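Local coordinates for transcriptional regulator (TetR/AcrR family) (Bacillus halodurans, PDB 5GPA), which probably represses fatty acid degradation genes by binding operator DNA as a TetR-family dimer, with release controlled by an effector, at residues V104-L109 against V164-V169. The protein carries 1 engineered substitution. Sequence-based numbering, arbitrary orientation.
Sequences VTQLEL and VVTNWV
The carboxamide of Gln106 lies with one face on Val165: CG1 of Val165 stands almost directly above Gln106 CD, 3.5 Å away. At the amide edge, nearly in its plane, Gln106 NE2 donates to Thr166 OG1 at 2.7 Å. The N-H...O angle is 148°. Within segment 164-169, the indole of Trp168 has the Val165 carbonyl oxygen at its edge, and it takes its edge-to-face ring partners, His99 and Tyr175, elsewhere.

Both hydrogens of Gln106 NE2 can be used, since Asp162 OD1 is a second partner; Thr166 OG1 in turn bonds the Asp162 carbonyl, consistent with its hydroxyl accepting from the amide and donating along its own helix. On the other branch, Gln106 OE1 receives Thr105 OG1 at 3.2 Å from a position tilted out of the carbonyl plane. Bonds at both ends, the one to OE1 being the longer, probably restrict rotation of the amide.

Rotation about CB-CG (chi2 -54°) folds the Gln106 chain so that its amide lies over Val165 CG1; Gln106 CG also meets Val169 CG2 at 3.7 Å. Val169 CG1, the other methyl, lies 3.7 Å from Leu107 CD2, the two side chains running past one another in opposite senses.

Residues 104-108 make a wider pi-type turn, with Leu109 N bonded to Val104 O at 2.8 Å. This segment crosses that of helix 150-170 at 74°, and Leu95 and Phe92 of helix 80-96 pack alongside. Glu108 OE1 is hydrogen-bonded to Tyr25 N, while Asn167 packs against Gln155 of the second subunit, placing this steep helix-helix crossing in the all-helical C-terminal domain of a TetR-family regulator, between DNA-binding region and dimer partner.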
ATOM      1  N   VAL A 104      -5.625   9.376   8.513  1.00 32.92           N
ATOM      2  CA  VAL A 104      -5.052  10.317   7.556  1.00 33.23           C
ATOM      3  C   VAL A 104      -3.929   9.693   6.738  1.00 34.11           C
ATOM      4  O   VAL A 104      -3.931   9.780   5.518  1.00 37.74           O
ATOM      5  CB  VAL A 104      -4.520  11.571   8.268  1.00 37.64           C
ATOM      6  CG1 VAL A 104      -3.694  12.423   7.314  1.00 36.58           C
ATOM      7  CG2 VAL A 104      -5.683  12.353   8.887  1.00 35.07           C
ATOM      8  N   THR A 105      -2.972   9.050   7.397  1.00 35.93           N
ATOM      9  CA  THR A 105      -1.831   8.511   6.661  1.00 37.44           C
ATOM     10  C   THR A 105      -2.173   7.251   5.841  1.00 36.37           C
ATOM     11  O   THR A 105      -1.515   6.983   4.845  1.00 37.45           O
ATOM     12  CB  THR A 105      -0.629   8.211   7.611  1.00 39.81           C
ATOM     13  OG1 THR A 105      -0.965   7.187   8.557  1.00 36.29           O
ATOM     14  CG2 THR A 105      -0.209   9.470   8.361  1.00 39.81           C
ATOM     15  N   GLN A 106      -3.197   6.489   6.227  1.00 32.58           N
ATOM     16  CA  GLN A 106      -3.486   5.237   5.513  1.00 37.53           C
ATOM     17  C   GLN A 106      -4.607   5.344   4.483  1.00 40.45           C
ATOM     18  O   GLN A 106      -4.593   4.666   3.456  1.00 40.75           O
ATOM     19  CB  GLN A 106      -3.847   4.116   6.493  1.00 32.12           C
ATOM     20  CG  GLN A 106      -2.848   3.871   7.592  1.00 31.44           C
ATOM     21  CD  GLN A 106      -1.436   3.624   7.085  1.00 35.81           C
ATOM     22  OE1 GLN A 106      -0.486   4.202   7.607  1.00 39.93           O
ATOM     23  NE2 GLN A 106      -1.290   2.749   6.082  1.00 35.67           N
ATOM     24  N   LEU A 107      -5.591   6.188   4.755  1.00 45.48           N
ATOM     25  CA  LEU A 107      -6.759   6.262   3.884  1.00 44.82           C
ATOM     26  C   LEU A 107      -6.872   7.603   3.163  1.00 50.38           C
ATOM     27  O   LEU A 107      -7.236   7.646   1.991  1.00 55.23           O
ATOM     28  CB  LEU A 107      -8.033   5.991   4.692  1.00 46.13           C
ATOM     29  CG  LEU A 107      -8.610   4.580   4.618  1.00 54.02           C
ATOM     30  CD1 LEU A 107      -9.270   4.344   3.257  1.00 60.08           C
ATOM     31  CD2 LEU A 107      -7.531   3.542   4.873  1.00 49.43           C
ATOM     32  N   GLU A 108      -6.562   8.698   3.852  1.00 48.33           N
ATOM     33  CA  GLU A 108      -6.781  10.020   3.262  1.00 47.41           C
ATOM     34  C   GLU A 108      -5.579  10.526   2.465  1.00 46.04           C
ATOM     35  O   GLU A 108      -5.728  11.404   1.621  1.00 49.87           O
ATOM     36  CB  GLU A 108      -7.165  11.030   4.344  1.00 45.78           C
ATOM     37  CG  GLU A 108      -8.474  10.711   5.055  1.00 42.25           C
ATOM     38  CD  GLU A 108      -9.699  10.740   4.130  1.00 55.01           C
ATOM     39  OE1 GLU A 108      -9.668  11.443   3.096  1.00 52.01           O
ATOM     40  OE2 GLU A 108     -10.702  10.055   4.451  1.00 56.03           O
ATOM     41  N   LEU A 109      -4.390   9.981   2.722  1.00 41.15           N
ATOM     42  CA  LEU A 109      -3.275  10.158   1.790  1.00 48.39           C
ATOM     43  C   LEU A 109      -3.425   9.182   0.621  1.00 52.48           C
ATOM     44  O   LEU A 109      -2.855   9.379  -0.455  1.00 56.54           O
ATOM     45  CB  LEU A 109      -1.924   9.943   2.481  1.00 46.46           C
ATOM     46  CG  LEU A 109      -1.441  10.985   3.490  1.00 48.07           C
ATOM     47  CD1 LEU A 109      -0.147  10.534   4.137  1.00 49.01           C
ATOM     48  CD2 LEU A 109      -1.237  12.319   2.809  1.00 49.27           C
ATOM     49  N   VAL A 164      -0.508  -4.128   6.915  1.00 25.72           N
ATOM     50  CA  VAL A 164      -1.104  -4.538   8.197  1.00 23.90           C
ATOM     51  C   VAL A 164      -1.857  -3.350   8.800  1.00 23.60           C
ATOM     52  O   VAL A 164      -3.005  -3.472   9.209  1.00 24.64           O
ATOM     53  CB  VAL A 164      -0.042  -5.068   9.183  1.00 25.17           C
ATOM     54  CG1 VAL A 164      -0.671  -5.290  10.573  1.00 25.62           C
ATOM     55  CG2 VAL A 164       0.580  -6.378   8.651  1.00 22.32           C
ATOM     56  N   VAL A 165      -1.211  -2.191   8.833  1.00 24.31           N
ATOM     57  CA  VAL A 165      -1.841  -0.987   9.384  1.00 26.62           C
ATOM     58  C   VAL A 165      -3.076  -0.574   8.609  1.00 26.14           C
ATOM     59  O   VAL A 165      -4.094  -0.193   9.193  1.00 30.28           O
ATOM     60  CB  VAL A 165      -0.861   0.210   9.408  1.00 28.82           C
ATOM     61  CG1 VAL A 165      -1.586   1.480   9.877  1.00 31.02           C
ATOM     62  CG2 VAL A 165       0.312  -0.116  10.310  1.00 29.57           C
ATOM     63  N   THR A 166      -2.990  -0.621   7.289  1.00 28.21           N
ATOM     64  CA  THR A 166      -4.122  -0.211   6.471  1.00 26.02           C
ATOM     65  C   THR A 166      -5.336  -1.119   6.683  1.00 35.65           C
ATOM     66  O   THR A 166      -6.478  -0.647   6.713  1.00 30.25           O
ATOM     67  CB  THR A 166      -3.725  -0.162   5.007  1.00 33.27           C
ATOM     68  OG1 THR A 166      -2.782   0.912   4.849  1.00 34.98           O
ATOM     69  CG2 THR A 166      -4.925   0.084   4.115  1.00 31.75           C
ATOM     70  N   ASN A 167      -5.102  -2.414   6.872  1.00 31.37           N
ATOM     71  CA  ASN A 167      -6.216  -3.304   7.132  1.00 31.15           C
ATOM     72  C   ASN A 167      -6.856  -3.029   8.483  1.00 29.51           C
ATOM     73  O   ASN A 167      -8.077  -3.074   8.628  1.00 32.28           O
ATOM     74  CB  ASN A 167      -5.771  -4.762   7.024  1.00 31.92           C
ATOM     75  CG  ASN A 167      -5.786  -5.240   5.593  1.00 37.07           C
ATOM     76  OD1 ASN A 167      -6.835  -5.603   5.072  1.00 41.10           O
ATOM     77  ND2 ASN A 167      -4.633  -5.213   4.938  1.00 33.11           N
ATOM     78  N   TRP A 168      -6.023  -2.708   9.460  1.00 27.91           N
ATOM     79  CA  TRP A 168      -6.489  -2.277  10.772  1.00 31.08           C
ATOM     80  C   TRP A 168      -7.360  -1.000  10.689  1.00 36.74           C
ATOM     81  O   TRP A 168      -8.471  -0.958  11.265  1.00 30.91           O
ATOM     82  CB  TRP A 168      -5.273  -2.098  11.673  1.00 30.86           C
ATOM     83  CG  TRP A 168      -5.467  -1.415  12.999  1.00 35.72           C
ATOM     84  CD1 TRP A 168      -6.048  -1.927  14.128  1.00 39.68           C
ATOM     85  CD2 TRP A 168      -4.988  -0.117  13.349  1.00 33.39           C
ATOM     86  NE1 TRP A 168      -5.989  -1.003  15.150  1.00 38.94           N
ATOM     87  CE2 TRP A 168      -5.341   0.115  14.697  1.00 36.38           C
ATOM     88  CE3 TRP A 168      -4.306   0.879  12.646  1.00 30.99           C
ATOM     89  CZ2 TRP A 168      -5.027   1.307  15.359  1.00 33.39           C
ATOM     90  CZ3 TRP A 168      -4.000   2.069  13.307  1.00 34.11           C
ATOM     91  CH2 TRP A 168      -4.362   2.267  14.645  1.00 32.07           C
ATOM     92  N   VAL A 169      -6.884   0.014   9.955  1.00 32.97           N
ATOM     93  CA  VAL A 169      -7.662   1.238   9.738  1.00 30.81           C
ATOM     94  C   VAL A 169      -8.981   0.942   9.021  1.00 34.64           C
ATOM     95  O   VAL A 169     -10.003   1.526   9.365  1.00 37.34           O
ATOM     96  CB  VAL A 169      -6.887   2.310   8.927  1.00 32.29           C
ATOM     97  CG1 VAL A 169      -7.811   3.456   8.531  1.00 36.72           C
ATOM     98  CG2 VAL A 169      -5.713   2.850   9.723  1.00 30.56           C
TER